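Local coordinates for phytase (Citrobacter braakii, PDB 3ZHC), which belongs to the histidine phosphatase superfamily, in the branch that holds the phytases and other histidine acid phosphatases, at residues R114-G119 and K138-N143. The protein carries 2 engineered substitutions. Numbering follows the deposited sequence.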
ATOM      1  N   ARG B 114     -30.039   7.943  -4.419  1.00 13.59           N
ATOM      2  CA  ARG B 114     -28.592   8.287  -4.543  1.00 13.72           C
ATOM      3  C   ARG B 114     -27.985   7.987  -5.905  1.00 13.66           C
ATOM      4  O   ARG B 114     -27.188   8.782  -6.418  1.00 13.70           O
ATOM      5  CB  ARG B 114     -27.744   7.648  -3.427  1.00 13.81           C
ATOM      6  CG  ARG B 114     -27.657   6.133  -3.384  1.00 14.38           C
ATOM      7  CD  ARG B 114     -26.771   5.713  -2.189  1.00 15.47           C
ATOM      8  NE  ARG B 114     -26.783   4.264  -1.952  1.00 16.64           N
ATOM      9  CZ  ARG B 114     -27.390   3.626  -0.931  1.00 17.54           C
ATOM     10  NH1 ARG B 114     -28.064   4.273   0.030  1.00 17.67           N
ATOM     11  NH2 ARG B 114     -27.307   2.291  -0.870  1.00 18.33           N
ATOM     12  N   THR B 115     -28.363   6.851  -6.483  1.00 13.68           N
ATOM     13  CA  THR B 115     -27.897   6.469  -7.810  1.00 13.67           C
ATOM     14  C   THR B 115     -28.650   7.281  -8.889  1.00 13.75           C
ATOM     15  O   THR B 115     -28.033   7.818  -9.787  1.00 13.61           O
ATOM     16  CB  THR B 115     -28.047   4.959  -8.046  1.00 13.58           C
ATOM     17  OG1 THR B 115     -29.342   4.555  -7.673  1.00 13.25           O
ATOM     18  CG2 THR B 115     -27.029   4.173  -7.194  1.00 13.70           C
ATOM     19  N   ARG B 116     -29.976   7.360  -8.766  1.00 14.00           N
ATOM     20  CA  ARG B 116     -30.827   8.124  -9.714  1.00 14.28           C
ATOM     21  C   ARG B 116     -30.404   9.591  -9.843  1.00 14.23           C
ATOM     22  O   ARG B 116     -30.264  10.092 -10.962  1.00 14.16           O
ATOM     23  CB  ARG B 116     -32.308   8.024  -9.320  1.00 14.41           C
ATOM     24  CG  ARG B 116     -32.995   6.692  -9.781  1.00 15.15           C
ATOM     25  CD  ARG B 116     -34.271   6.367  -8.985  1.00 16.48           C
ATOM     26  NE  ARG B 116     -34.858   7.618  -8.670  1.00 17.74           N
ATOM     27  CZ  ARG B 116     -35.238   8.070  -7.481  1.00 17.98           C
ATOM     28  NH1 ARG B 116     -35.190   7.358  -6.352  1.00 17.94           N
ATOM     29  NH2 ARG B 116     -35.718   9.274  -7.447  1.00 18.59           N
ATOM     30  N   LYS B 117     -30.199  10.259  -8.701  1.00 14.25           N
ATOM     31  CA  LYS B 117     -29.709  11.651  -8.691  1.00 14.33           C
ATOM     32  C   LYS B 117     -28.236  11.767  -9.106  1.00 14.27           C
ATOM     33  O   LYS B 117     -27.808  12.847  -9.516  1.00 14.02           O
ATOM     34  CB  LYS B 117     -29.906  12.341  -7.321  1.00 14.40           C
ATOM     35  CG  LYS B 117     -31.345  12.419  -6.795  1.00 15.08           C
ATOM     36  CD  LYS B 117     -32.390  12.732  -7.854  1.00 15.83           C
ATOM     37  CE  LYS B 117     -33.740  12.889  -7.211  1.00 16.59           C
ATOM     38  NZ  LYS B 117     -33.857  14.159  -6.423  1.00 16.81           N
ATOM     39  N   THR B 118     -27.455  10.678  -8.985  1.00 14.35           N
ATOM     40  CA  THR B 118     -26.068  10.681  -9.525  1.00 14.47           C
ATOM     41  C   THR B 118     -26.134  10.686 -11.079  1.00 14.51           C
ATOM     42  O   THR B 118     -25.349  11.368 -11.724  1.00 14.57           O
ATOM     43  CB  THR B 118     -25.216   9.533  -8.983  1.00 14.51           C
ATOM     44  OG1 THR B 118     -24.970   9.754  -7.595  1.00 14.50           O
ATOM     45  CG2 THR B 118     -23.865   9.448  -9.718  1.00 14.50           C
ATOM     46  N   GLY B 119     -27.078   9.927 -11.652  1.00 14.62           N
ATOM     47  CA  GLY B 119     -27.333   9.955 -13.110  1.00 14.76           C
ATOM     48  C   GLY B 119     -27.719  11.367 -13.559  1.00 14.92           C
ATOM     49  O   GLY B 119     -27.189  11.887 -14.555  1.00 14.77           O
ATOM     50  N   LYS B 138     -39.033   1.214 -12.767  1.00 30.53           N
ATOM     51  CA  LYS B 138     -40.114   2.069 -12.202  1.00 31.58           C
ATOM     52  C   LYS B 138     -40.800   1.452 -10.981  1.00 32.60           C
ATOM     53  O   LYS B 138     -41.457   2.183 -10.219  1.00 32.75           O
ATOM     54  CB  LYS B 138     -41.139   2.461 -13.289  1.00 31.63           C
ATOM     55  CG  LYS B 138     -40.523   3.277 -14.482  1.00 31.75           C
ATOM     56  CD  LYS B 138     -40.038   4.671 -14.052  1.00 31.92           C
ATOM     57  CE  LYS B 138     -39.408   5.446 -15.196  1.00 31.92           C
ATOM     58  NZ  LYS B 138     -38.140   4.816 -15.682  1.00 31.89           N
ATOM     59  N   ASP B 139     -40.671   0.125 -10.781  1.00 33.79           N
ATOM     60  CA  ASP B 139     -41.139  -0.508  -9.529  1.00 34.73           C
ATOM     61  C   ASP B 139     -40.061  -0.163  -8.482  1.00 35.30           C
ATOM     62  O   ASP B 139     -39.177  -0.985  -8.157  1.00 35.46           O
ATOM     63  CB  ASP B 139     -41.362  -2.020  -9.690  1.00 34.91           C
ATOM     64  CG  ASP B 139     -41.995  -2.684  -8.427  1.00 35.75           C
ATOM     65  OD1 ASP B 139     -42.369  -1.973  -7.446  1.00 36.93           O
ATOM     66  OD2 ASP B 139     -42.119  -3.939  -8.426  1.00 37.20           O
ATOM     67  N   GLU B 140     -40.149   1.071  -7.960  1.00 36.00           N
ATOM     68  CA  GLU B 140     -39.109   1.651  -7.052  1.00 36.47           C
ATOM     69  C   GLU B 140     -39.075   1.077  -5.607  1.00 36.67           C
ATOM     70  O   GLU B 140     -38.206   1.481  -4.800  1.00 36.85           O
ATOM     71  CB  GLU B 140     -39.229   3.200  -7.031  1.00 36.64           C
ATOM     72  CG  GLU B 140     -38.957   3.846  -8.410  1.00 37.08           C
ATOM     73  CD  GLU B 140     -39.210   5.360  -8.436  1.00 37.66           C
ATOM     74  OE1 GLU B 140     -38.452   6.119  -7.780  1.00 38.07           O
ATOM     75  OE2 GLU B 140     -40.163   5.783  -9.127  1.00 38.12           O
ATOM     76  N   GLU B 141     -40.010   0.156  -5.292  1.00 36.79           N
ATOM     77  CA  GLU B 141     -40.014  -0.578  -4.028  1.00 36.84           C
ATOM     78  C   GLU B 141     -38.998  -1.731  -4.170  1.00 36.56           C
ATOM     79  O   GLU B 141     -38.076  -1.903  -3.334  1.00 36.74           O
ATOM     80  CB  GLU B 141     -41.421  -1.173  -3.687  1.00 37.05           C
ATOM     81  CG  GLU B 141     -42.705  -0.242  -3.900  1.00 37.83           C
ATOM     82  CD  GLU B 141     -42.903   0.865  -2.835  1.00 38.73           C
ATOM     83  OE1 GLU B 141     -41.975   1.109  -2.010  1.00 39.32           O
ATOM     84  OE2 GLU B 141     -44.008   1.486  -2.840  1.00 39.01           O
ATOM     85  N   LYS B 142     -39.188  -2.507  -5.255  1.00 36.01           N
ATOM     86  CA  LYS B 142     -38.414  -3.731  -5.581  1.00 35.51           C
ATOM     87  C   LYS B 142     -36.928  -3.415  -5.957  1.00 34.71           C
ATOM     88  O   LYS B 142     -36.548  -2.223  -6.119  1.00 34.89           O
ATOM     89  CB  LYS B 142     -39.167  -4.513  -6.717  1.00 35.63           C
ATOM     90  CG  LYS B 142     -39.013  -6.059  -6.738  1.00 36.15           C
ATOM     91  CD  LYS B 142     -38.169  -6.575  -7.909  1.00 36.63           C
ATOM     92  CE  LYS B 142     -38.175  -8.123  -7.977  1.00 36.83           C
ATOM     93  NZ  LYS B 142     -39.536  -8.712  -8.223  1.00 36.94           N
ATOM     94  N   ASN B 143     -36.098  -4.470  -6.083  1.00 33.56           N
ATOM     95  CA  ASN B 143     -34.658  -4.300  -6.420  1.00 32.62           C
ATOM     96  C   ASN B 143     -34.354  -4.514  -7.904  1.00 31.49           C
ATOM     97  O   ASN B 143     -35.043  -5.287  -8.580  1.00 31.48           O
ATOM     98  CB  ASN B 143     -33.763  -5.222  -5.563  1.00 32.72           C
ATOM     99  CG  ASN B 143     -33.739  -6.669  -6.054  1.00 33.07           C
ATOM    100  OD1 ASN B 143     -34.759  -7.382  -6.018  1.00 33.80           O
ATOM    101  ND2 ASN B 143     -32.562  -7.114  -6.511  1.00 32.94           N
TER
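Arg116 and Glu140 reach across from a helix and a loop and meet through the ends of their side chains, while the backbones stay well apart: even the nearest pair of CA atoms, those of the same two residues, is separated by 10.8 Å. A gap of that width calls for long side chains, and arginine and glutamate supply both the length and opposite charges. Their meeting is a long salt bridge, with Glu140 OE1 3.8 Å from Arg116 NH1. OE1 sits over the centre of one guanidinium face, 3.7 Å above its plane, so no N-H points at it and the pull is purely between charges. The carboxylate plane is turned 63° from that of the guanidinium, and the two side chains run roughly at right angles to one another. The Arg116 chain bends at chi3 (33°), helping turn this face to the glutamate, though crystal neighbours of both residues may shape the pose. Glu140 stays stretched beyond CG (chi2 174°), which carries its carboxylate across to the arginine.

Arg116 NH1 also makes a weak hydrogen bond to Thr111 O, so the guanidinium is partly held from its own side of the contact. The helix has further bonds: Thr118 OG1 donates to Arg114 O at 2.7 Å, one turn back, and also bonds to Gly40 N, while Arg114 NH1 bonds to Gly67 O. Threonine's short hydroxyl side chain suits the buried position of Thr118, close to both partners. Just 62 Å² is buried, since a single pair of side-chain ends meets at the surface. It links helix 113-126 to the loop following strand 134-135, which pairs in parallel with strand 105-109: the strand-helix-strand succession forms a beta-alpha-beta crossover in the mixed-sheet alpha/beta domain of the histidine phosphatase fold.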